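Local coordinates for protein BauA (Acinetobacter baumannii, PDB 6HCP) that probably takes up the iron-loaded siderophore preacinetobactin across the outer membrane as a TonB-dependent receptor, at residues Q338-V343 with P406-P411; N373-D378 with H415-T420. One frame throughout, in Å; residues are numbered along the deposited sequence. Where two conformers were deposited one is given.

Both contacts lie in the beta-barrel of this TonB-dependent receptor, and strands 331-358 and 361-381 join them. Contact 1 sets the strand segment 338-343 against the loop 406-411, which precedes strand 412-431. Contact 2 pairs 373-378 with 415-420 on the next two strands of the barrel wall. Their centres are about 18 Å apart. They meet where Asp342 O lies 3.0 Å from Asp377 N, a probable backbone hydrogen bond, and where Phe341 CB packs 3.3 Å from Asp377 O. Along the chain the segments interleave: 338-343, 373-378, 406-411, 415-420. The loop of contact 1 therefore leads directly into the second strand of contact 2.

Contact 1 of 2, residues Q338-V343 with P406-P411. With EDO (1,2-ethanediol), chain Q.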
loop_
_atom_site.group_PDB
_atom_site.type_symbol
_atom_site.label_atom_id
_atom_site.label_comp_id
_atom_site.label_asym_id
_atom_site.label_seq_id
_atom_site.Cartn_x
_atom_site.Cartn_y
_atom_site.Cartn_z
ATOM N N GLN A 338 13.976 34.870 7.973
ATOM C CA GLN A 338 12.663 35.225 8.477
ATOM C C GLN A 338 12.089 36.333 7.591
ATOM O O GLN A 338 12.807 37.246 7.178
ATOM C CB GLN A 338 12.743 35.682 9.933
ATOM C CG GLN A 338 13.296 34.616 10.869
ATOM C CD GLN A 338 13.308 35.052 12.321
ATOM O OE1 GLN A 338 13.058 36.213 12.652
ATOM N NE2 GLN A 338 13.403 34.075 13.210
ATOM N N LEU A 339 10.787 36.245 7.332
ATOM C CA LEU A 339 10.080 37.240 6.542
ATOM C C LEU A 339 8.692 37.429 7.132
ATOM O O LEU A 339 8.036 36.476 7.539
ATOM C CB LEU A 339 10.000 36.764 5.086
ATOM C CG LEU A 339 9.156 37.636 4.146
ATOM C CD1 LEU A 339 9.724 39.043 4.041
ATOM C CD2 LEU A 339 9.074 37.002 2.765
ATOM N N ALA A 340 8.245 38.682 7.189
ATOM C CA ALA A 340 6.856 38.965 7.481
ATOM C C ALA A 340 6.444 40.152 6.627
ATOM O O ALA A 340 7.291 41.002 6.304
ATOM C CB ALA A 340 6.614 39.240 8.951
ATOM N N PHE A 341 5.189 40.134 6.183
ATOM C CA PHE A 341 4.642 41.326 5.550
ATOM C C PHE A 341 3.154 41.421 5.872
ATOM O O PHE A 341 2.461 40.430 6.139
ATOM C CB PHE A 341 4.981 41.357 4.054
ATOM C CG PHE A 341 4.351 40.268 3.218
ATOM C CD1 PHE A 341 3.039 40.362 2.784
ATOM C CD2 PHE A 341 5.089 39.152 2.865
ATOM C CE1 PHE A 341 2.461 39.347 2.025
ATOM C CE2 PHE A 341 4.528 38.151 2.087
ATOM C CZ PHE A 341 3.219 38.247 1.674
ATOM N N ASP A 342 2.691 42.670 5.941
ATOM C CA ASP A 342 1.298 43.006 6.139
ATOM C C ASP A 342 0.863 43.856 4.949
ATOM O O ASP A 342 1.579 44.802 4.595
ATOM C CB ASP A 342 1.081 43.820 7.423
ATOM C CG ASP A 342 1.518 43.114 8.702
ATOM O OD1 ASP A 342 1.413 41.878 8.752
ATOM O OD2 ASP A 342 2.124 43.788 9.561
ATOM N N VAL A 343 -0.277 43.532 4.354
ATOM C CA VAL A 343 -0.745 44.300 3.199
ATOM C C VAL A 343 -2.248 44.569 3.334
ATOM O O VAL A 343 -3.049 43.693 3.732
ATOM C CB VAL A 343 -0.328 43.645 1.870
ATOM C CG1 VAL A 343 -0.470 42.150 1.879
ATOM C CG2 VAL A 343 -1.002 44.247 0.644
ATOM N N PRO A 406 14.910 29.564 15.832
ATOM C CA PRO A 406 15.155 30.954 16.205
ATOM C C PRO A 406 13.841 31.627 16.604
ATOM O O PRO A 406 12.773 31.322 16.068
ATOM C CB PRO A 406 15.791 31.604 14.969
ATOM C CG PRO A 406 15.573 30.625 13.824
ATOM C CD PRO A 406 15.236 29.278 14.428
ATOM N N GLU A 407 13.920 32.516 17.593
ATOM C CA GLU A 407 12.808 33.345 17.942
ATOM C C GLU A 407 12.448 34.215 16.726
ATOM O O GLU A 407 13.324 34.615 15.975
ATOM C CB GLU A 407 13.175 34.216 19.143
ATOM C CG GLU A 407 11.984 34.529 20.018
ATOM C CD GLU A 407 12.244 35.665 20.988
ATOM O OE1 GLU A 407 13.406 35.799 21.425
ATOM O OE2 GLU A 407 11.314 36.466 21.224
ATOM N N PHE A 408 11.176 34.588 16.623
ATOM C CA PHE A 408 10.686 35.308 15.458
ATOM C C PHE A 408 10.573 36.797 15.789
ATOM O O PHE A 408 9.576 37.221 16.352
ATOM C CB PHE A 408 9.363 34.708 14.993
ATOM C CG PHE A 408 8.883 35.238 13.665
ATOM C CD1 PHE A 408 9.522 34.874 12.491
ATOM C CD2 PHE A 408 7.813 36.117 13.596
ATOM C CE1 PHE A 408 9.110 35.400 11.273
ATOM C CE2 PHE A 408 7.414 36.654 12.380
ATOM C CZ PHE A 408 8.044 36.270 11.219
ATOM N N THR A 409 11.563 37.583 15.347
ATOM C CA THR A 409 11.620 39.037 15.601
ATOM C C THR A 409 12.159 39.786 14.381
ATOM O O THR A 409 13.109 40.557 14.488
ATOM C CB THR A 409 12.551 39.341 16.788
ATOM O OG1 THR A 409 13.836 38.803 16.451
ATOM C CG2 THR A 409 12.054 38.754 18.089
ATOM N N PRO A 410 11.648 39.554 13.155
ATOM C CA PRO A 410 12.241 40.196 11.980
ATOM C C PRO A 410 12.050 41.714 12.045
ATOM O O PRO A 410 10.974 42.178 12.399
ATOM C CB PRO A 410 11.456 39.566 10.824
ATOM C CG PRO A 410 10.104 39.271 11.442
ATOM C CD PRO A 410 10.441 38.776 12.842
ATOM N N PRO A 411 13.106 42.531 11.852
ATOM C CA PRO A 411 12.954 43.987 11.890
ATOM C C PRO A 411 12.268 44.550 10.631
ATOM O O PRO A 411 12.395 43.974 9.541
ATOM C CB PRO A 411 14.404 44.476 11.968
ATOM C CG PRO A 411 15.178 43.413 11.237
ATOM C CD PRO A 411 14.494 42.114 11.602
HETATM C C1 EDO Q . 16.544 36.090 16.196
HETATM O O1 EDO Q . 15.335 36.248 16.932
HETATM C C2 EDO Q . 17.733 36.139 17.139
HETATM O O2 EDO Q . 18.016 34.814 17.593
#
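Gln338 turns CG anti to its own carbonyl carbon (chi1 -60°) and then runs extended, which carries its amide to the backbone of 407-409. Phe408 has CG anti to the backbone N (chi1 -171°), and its ring comes back alongside the Gln338 chain. The two side chains run antiparallel, with amide and ring planes 42° apart. Gln338 NE2 donates to Glu407 O at 2.8 Å in a nearly straight bond. The acceptor lies in the amide plane, but the donor stands above the carbonyl plane. At the other end of the amide, Gln338 OE1 takes a weak bond from Thr409 N at 3.4 Å. Pro410 CD covers the centre of one face of the Phe408 ring. At the ring edge, Phe408 CZ meets Leu339 O at 3.7 Å and Ala340 CB at 4.0 Å. Glu407 O also accepts from O1 of an ethanediol, probably from the crystallisation liquor. Asn318 OD1 takes a second bond from Gln338 NE2, and Asn318 ND2 donates to Pro406 O. The amide of the buried Gln338 thus joins this proline-rich loop to the barrel wall through backbone atoms, and its two NE2 bonds should restrict its rotation.

Contact 2 of 2, residues N373-D378 with H415-T420; sequences NHTQDD and HSTLST. With EDO (1,2-ethanediol), chain L; EDO (1,2-ethanediol), chain F.
The His374 ring carries Leu418 CB over one face, a CH-pi contact at 3.7 Å from CB to the ring centroid and offset toward the rim. Water 1 sits at its edge, in the ring plane. The His415 ring is met at its edge by Asp377, with the carboxylate and ring planes 53° apart. These pairs belong to two antiparallel strands of the transmembrane beta-barrel; the axes of segments 373-378 and 415-420 approach to 4.7 Å. Four backbone bonds join the hydrogen-bonded pairs His374-Leu418 and Gln376-Ser416. His374 places CG between the backbone N and carbonyl carbon (chi1 82°), which lays the ring against Leu418. Its ND1 is bonded to Tyr372 OH, and water 1 links its NE2 to Ser416 OG, so both ring nitrogens have partners. Water 2 lies within bonding distance of both Ser416 OG and Asp378 OD1 and probably bridges them. That same carboxylate oxygen accepts from Gln376 NE2 at 2.8 Å on its syn side. Gln376 NE2 also donates to an ethanediol. On the face that bears Thr375 and Thr417, their CG2 methyls touch at 4.1 Å. Thr417 OG1 bonds to Thr450 OG1 of the next strand. Asp377's negative charge would tend to favour the doubly protonated, cationic His415. His415 ND1 donates to Asp377 OD1 at 2.7 Å, nearly straight at 170° and in the imidazole plane, but from above the carboxylate plane.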
loop_
_atom_site.group_PDB
_atom_site.type_symbol
_atom_site.label_atom_id
_atom_site.label_comp_id
_atom_site.label_asym_id
_atom_site.label_seq_id
_atom_site.Cartn_x
_atom_site.Cartn_y
_atom_site.Cartn_z
ATOM N N ASN A 373 -5.651 49.435 -4.992
ATOM C CA ASN A 373 -4.571 50.050 -4.233
ATOM C C ASN A 373 -4.187 49.107 -3.095
ATOM O O ASN A 373 -5.057 48.532 -2.453
ATOM C CB ASN A 373 -4.950 51.428 -3.676
ATOM C CG ASN A 373 -3.825 52.069 -2.888
ATOM O OD1 ASN A 373 -2.858 52.570 -3.460
ATOM N ND2 ASN A 373 -3.887 51.966 -1.571
ATOM N N HIS A 374 -2.887 48.991 -2.834
ATOM C CA HIS A 374 -2.445 48.361 -1.595
ATOM C C HIS A 374 -1.316 49.169 -0.969
ATOM O O HIS A 374 -0.573 49.871 -1.651
ATOM C CB HIS A 374 -2.103 46.868 -1.796
ATOM C CG HIS A 374 -0.753 46.553 -2.337
ATOM N ND1 HIS A 374 -0.591 45.638 -3.365
ATOM C CD2 HIS A 374 0.492 46.850 -1.896
ATOM C CE1 HIS A 374 0.702 45.441 -3.565
ATOM N NE2 HIS A 374 1.392 46.168 -2.662
ATOM N N THR A 375 -1.234 49.057 0.359
ATOM C CA THR A 375 -0.106 49.497 1.129
ATOM C C THR A 375 0.434 48.292 1.894
ATOM O O THR A 375 -0.346 47.452 2.329
ATOM C CB THR A 375 -0.498 50.628 2.091
ATOM O OG1 THR A 375 -1.441 50.107 3.026
ATOM C CG2 THR A 375 -1.102 51.811 1.370
ATOM N N GLN A 376 1.758 48.214 1.997
ATOM C CA GLN A 376 2.429 47.038 2.528
ATOM C C GLN A 376 3.599 47.475 3.417
ATOM O O GLN A 376 4.288 48.443 3.138
ATOM C CB GLN A 376 2.892 46.161 1.370
ATOM C CG GLN A 376 3.560 44.857 1.793
ATOM C CD GLN A 376 3.649 43.886 0.638
ATOM O OE1 GLN A 376 2.717 43.776 -0.159
ATOM N NE2 GLN A 376 4.798 43.245 0.500
ATOM N N ASP A 377 3.843 46.693 4.466
ATOM C CA ASP A 377 5.066 46.737 5.241
ATOM C C ASP A 377 5.745 45.366 5.185
ATOM O O ASP A 377 5.094 44.355 5.427
ATOM C CB ASP A 377 4.752 47.094 6.692
ATOM C CG ASP A 377 4.265 48.528 6.870
ATOM O OD1 ASP A 377 4.835 49.409 6.223
ATOM O OD2 ASP A 377 3.296 48.720 7.617
ATOM N N ASP A 378 7.051 45.373 4.916
ATOM C CA ASP A 378 7.882 44.201 4.921
ATOM C C ASP A 378 8.832 44.240 6.125
ATOM O O ASP A 378 9.422 45.273 6.420
ATOM C CB ASP A 378 8.716 44.117 3.645
ATOM C CG ASP A 378 7.975 43.505 2.472
ATOM O OD1 ASP A 378 6.970 44.088 2.038
ATOM O OD2 ASP A 378 8.471 42.508 1.959
ATOM N N HIS A 415 8.315 50.188 3.570
ATOM C CA HIS A 415 6.944 50.393 3.221
ATOM C C HIS A 415 6.856 50.433 1.689
ATOM O O HIS A 415 7.764 50.921 1.046
ATOM C CB HIS A 415 6.442 51.699 3.856
ATOM C CG HIS A 415 4.987 51.931 3.676
ATOM N ND1 HIS A 415 4.036 51.249 4.426
ATOM C CD2 HIS A 415 4.306 52.708 2.797
ATOM C CE1 HIS A 415 2.830 51.621 4.036
ATOM N NE2 HIS A 415 2.969 52.488 3.017
ATOM N N SER A 416 5.787 49.884 1.117
ATOM C CA SER A 416 5.610 49.901 -0.337
ATOM C C SER A 416 4.129 50.056 -0.661
ATOM O O SER A 416 3.270 49.849 0.202
ATOM C CB SER A 416 6.216 48.685 -0.984
ATOM O OG SER A 416 5.603 47.495 -0.492
ATOM N N THR A 417 3.842 50.529 -1.881
ATOM C CA THR A 417 2.495 50.702 -2.349
ATOM C C THR A 417 2.430 50.275 -3.817
ATOM O O THR A 417 3.420 50.308 -4.543
ATOM C CB THR A 417 1.970 52.142 -2.201
ATOM O OG1 THR A 417 2.553 52.929 -3.241
ATOM C CG2 THR A 417 2.266 52.754 -0.849
ATOM N N LEU A 418 1.218 49.895 -4.229
ATOM C CA LEU A 418 0.887 49.611 -5.588
ATOM C C LEU A 418 -0.509 50.168 -5.860
ATOM O O LEU A 418 -1.439 50.014 -5.056
ATOM C CB LEU A 418 0.900 48.099 -5.817
ATOM C CG LEU A 418 0.613 47.649 -7.255
ATOM C CD1 LEU A 418 1.647 48.204 -8.209
ATOM C CD2 LEU A 418 0.595 46.116 -7.335
ATOM N N SER A 419 -0.631 50.864 -6.988
ATOM C CA SER A 419 -1.885 51.468 -7.414
ATOM C C SER A 419 -2.095 51.170 -8.895
ATOM O O SER A 419 -1.165 51.327 -9.697
ATOM C CB SER A 419 -1.881 52.959 -7.173
ATOM O OG SER A 419 -1.854 53.239 -5.791
ATOM N N THR A 420 -3.312 50.741 -9.245
ATOM C CA THR A 420 -3.668 50.493 -10.640
ATOM C C THR A 420 -5.075 51.020 -10.900
ATOM O O THR A 420 -5.917 51.112 -9.994
ATOM C CB THR A 420 -3.619 49.008 -11.025
ATOM O OG1 THR A 420 -4.664 48.312 -10.339
ATOM C CG2 THR A 420 -2.305 48.341 -10.707
HETATM C C1 EDO L . 0.207 47.560 7.183
HETATM O O1 EDO L . -1.212 47.595 7.352
HETATM C C2 EDO L . 0.500 47.852 5.723
HETATM O O2 EDO L . -0.236 48.997 5.276
HETATM C C1 EDO F . 4.478 39.804 -1.842
HETATM O O1 EDO F . 4.660 41.215 -1.795
HETATM C C2 EDO F . 5.816 39.138 -1.601
HETATM O O2 EDO F . 6.515 39.928 -0.653
HETATM O O HOH W 1 4.219 46.371 -2.726
HETATM O O HOH W 2 6.588 46.720 1.879
#